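Local atomic coordinates of 2-oxoglutarate (2OG) and Fe(II)-dependent oxygenase superfamily protein (Arabidopsis thaliana, PDB entry 6KWB), a protein that probably catalyses the irreversible 2-oxoglutarate-dependent oxidation of the auxin indole-3-acetic acid to inactive 2-oxoindole-3-acetic acid. Residues Gln148-Lys153 and Ala242-Gly247. Sequence-based numbering, arbitrary orientation.
Sequences QFRINK and ASFLLG. With AKG (2-oxoglutaric acid), chain E.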
loop_
_atom_site.group_PDB
_atom_site.type_symbol
_atom_site.label_atom_id
_atom_site.label_comp_id
_atom_site.label_asym_id
_atom_site.label_seq_id
_atom_site.Cartn_x
_atom_site.Cartn_y
_atom_site.Cartn_z
ATOM N N GLN A 148 6.137 -2.244 5.749
ATOM C CA GLN A 148 6.478 -3.428 4.999
ATOM C C GLN A 148 6.436 -3.052 3.537
ATOM O O GLN A 148 5.533 -2.347 3.114
ATOM C CB GLN A 148 5.512 -4.579 5.270
ATOM C CG GLN A 148 5.977 -5.926 4.727
ATOM C CD GLN A 148 4.884 -6.985 4.861
ATOM O OE1 GLN A 148 4.109 -6.959 5.808
ATOM N NE2 GLN A 148 4.800 -7.897 3.895
ATOM N N PHE A 149 7.429 -3.516 2.783
ATOM C CA PHE A 149 7.541 -3.267 1.361
ATOM C C PHE A 149 7.209 -4.554 0.616
ATOM O O PHE A 149 7.625 -5.645 1.021
ATOM C CB PHE A 149 8.951 -2.797 1.063
ATOM C CG PHE A 149 9.198 -2.470 -0.361
ATOM C CD1 PHE A 149 8.684 -1.316 -0.920
ATOM C CD2 PHE A 149 9.971 -3.320 -1.149
ATOM C CE1 PHE A 149 8.932 -1.014 -2.261
ATOM C CE2 PHE A 149 10.225 -3.035 -2.467
ATOM C CZ PHE A 149 9.703 -1.877 -3.035
ATOM N N ARG A 150 6.467 -4.443 -0.472
ATOM C CA ARG A 150 6.117 -5.630 -1.216
ATOM C C ARG A 150 5.892 -5.284 -2.682
ATOM O O ARG A 150 5.065 -4.438 -3.019
ATOM C CB ARG A 150 4.885 -6.307 -0.600
ATOM C CG ARG A 150 4.243 -7.356 -1.500
ATOM C CD ARG A 150 3.685 -8.600 -0.768
ATOM N NE ARG A 150 4.776 -9.471 -0.362
ATOM C CZ ARG A 150 4.781 -10.801 -0.462
ATOM N NH1 ARG A 150 3.745 -11.452 -0.969
ATOM N NH2 ARG A 150 5.844 -11.478 -0.053
ATOM N N ILE A 151 6.634 -5.968 -3.554
ATOM C CA ILE A 151 6.531 -5.717 -4.983
ATOM C C ILE A 151 5.889 -6.942 -5.563
ATOM O O ILE A 151 6.128 -8.043 -5.089
ATOM C CB ILE A 151 7.895 -5.449 -5.626
ATOM C CG1 ILE A 151 8.865 -6.569 -5.292
ATOM C CG2 ILE A 151 8.469 -4.195 -5.082
ATOM C CD1 ILE A 151 10.261 -6.345 -5.842
ATOM N N ASN A 152 5.043 -6.752 -6.562
ATOM C CA ASN A 152 4.222 -7.845 -7.057
ATOM C C ASN A 152 4.272 -7.987 -8.564
ATOM O O ASN A 152 4.239 -6.989 -9.266
ATOM C CB ASN A 152 2.775 -7.619 -6.632
ATOM C CG ASN A 152 2.655 -7.233 -5.173
ATOM O OD1 ASN A 152 2.815 -8.071 -4.273
ATOM N ND2 ASN A 152 2.376 -5.946 -4.926
ATOM N N LYS A 153 4.296 -9.231 -9.048
ATOM C CA LYS A 153 4.222 -9.554 -10.477
ATOM C C LYS A 153 3.024 -10.422 -10.822
ATOM O O LYS A 153 2.969 -11.585 -10.430
ATOM C CB LYS A 153 5.477 -10.276 -10.934
ATOM C CG LYS A 153 5.508 -10.554 -12.420
ATOM C CD LYS A 153 6.778 -11.322 -12.791
ATOM C CE LYS A 153 6.790 -11.765 -14.236
ATOM N NZ LYS A 153 8.094 -12.414 -14.491
ATOM N N ALA A 242 3.834 -1.900 -3.511
ATOM C CA ALA A 242 3.023 -1.527 -2.346
ATOM C C ALA A 242 3.864 -1.340 -1.090
ATOM O O ALA A 242 4.721 -2.160 -0.784
ATOM C CB ALA A 242 1.961 -2.571 -2.085
ATOM N N SER A 243 3.584 -0.264 -0.351
ATOM C CA SER A 243 4.242 -0.019 0.916
ATOM C C SER A 243 3.197 0.095 1.974
ATOM O O SER A 243 2.318 0.937 1.889
ATOM C CB SER A 243 5.097 1.238 0.876
ATOM O OG SER A 243 6.007 1.168 -0.207
ATOM N N PHE A 244 3.300 -0.767 2.971
ATOM C CA PHE A 244 2.298 -0.863 4.007
ATOM C C PHE A 244 2.791 -0.231 5.298
ATOM O O PHE A 244 3.825 -0.635 5.829
ATOM C CB PHE A 244 1.937 -2.332 4.293
ATOM C CG PHE A 244 1.514 -3.139 3.082
ATOM C CD1 PHE A 244 0.216 -3.047 2.584
ATOM C CD2 PHE A 244 2.372 -4.059 2.500
ATOM C CE1 PHE A 244 -0.198 -3.801 1.498
ATOM C CE2 PHE A 244 1.955 -4.825 1.404
ATOM C CZ PHE A 244 0.675 -4.686 0.905
ATOM N N LEU A 245 2.068 0.765 5.804
ATOM C CA LEU A 245 2.286 1.194 7.183
ATOM C C LEU A 245 1.480 0.250 8.050
ATOM O O LEU A 245 0.279 0.171 7.881
ATOM C CB LEU A 245 1.830 2.628 7.436
ATOM C CG LEU A 245 2.011 3.107 8.882
ATOM C CD1 LEU A 245 3.480 3.168 9.285
ATOM C CD2 LEU A 245 1.344 4.438 9.108
ATOM N N LEU A 246 2.133 -0.524 8.907
ATOM C CA LEU A 246 1.426 -1.503 9.730
ATOM C C LEU A 246 1.032 -0.930 11.078
ATOM O O LEU A 246 1.414 0.172 11.436
ATOM C CB LEU A 246 2.288 -2.742 9.940
ATOM C CG LEU A 246 2.922 -3.293 8.668
ATOM C CD1 LEU A 246 3.984 -4.345 8.956
ATOM C CD2 LEU A 246 1.834 -3.829 7.755
ATOM N N GLY A 247 0.303 -1.698 11.864
ATOM C CA GLY A 247 0.026 -1.259 13.214
ATOM C C GLY A 247 1.260 -1.492 14.063
ATOM O O GLY A 247 2.301 -1.911 13.562
HETATM C C1 AKG E . -1.264 -5.430 -2.402
HETATM O O1 AKG E . -0.042 -5.661 -2.632
HETATM O O2 AKG E . -1.749 -5.557 -1.240
HETATM C C2 AKG E . -2.173 -5.002 -3.533
HETATM O O5 AKG E . -3.382 -4.930 -3.315
HETATM C C3 AKG E . -1.537 -4.692 -4.891
HETATM C C4 AKG E . -2.522 -4.106 -5.897
HETATM C C5 AKG E . -2.040 -4.355 -7.316
HETATM O O3 AKG E . -2.532 -3.736 -8.313
HETATM O O4 AKG E . -1.133 -5.211 -7.497
#
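Phe244 turns a ring edge to Arg150, whose CB lies near the ring plane, 3.8 Å from CE2 of Phe244. Farther round, CZ of Phe244 is 3.4 Å from O2 of 2-oxoglutarate; this carboxylate atom lies in the ring plane. With chi1 -54°, CG of Phe244 sits beside the backbone N, swinging the ring back along its strand toward Ala242, where both partners lie. CB of Ala242, on the same sheet face, is 3.7 Å from O1 of 2-oxoglutarate. Asn152 gives O1 of the cosubstrate a weak hydrogen bond from ND2 (3.3 Å, 123° at the hydrogen). Tyr81 holds its OD1 and Ser240 its ND2.

The two strands are antiparallel neighbours in the larger sheet of the double-stranded beta-helix core of 2-oxoglutarate oxygenases. Gln148 with Phe244 and Arg150 with Ala242 are hydrogen-bonded pairs, each joined by two backbone bonds. Phe244 N to Gln148 O is nearly straight, at 2.7 Å. Between these two pairs, Phe149 and Ser243 form a non-hydrogen-bonded pair whose side chains point to the other face. There OG of Ser243 meets the edge of the Phe149 ring, 3.7 Å from CD1. Beyond the strand end, CD1 of Leu246 packs against CB of Gln148 at 4.0 Å.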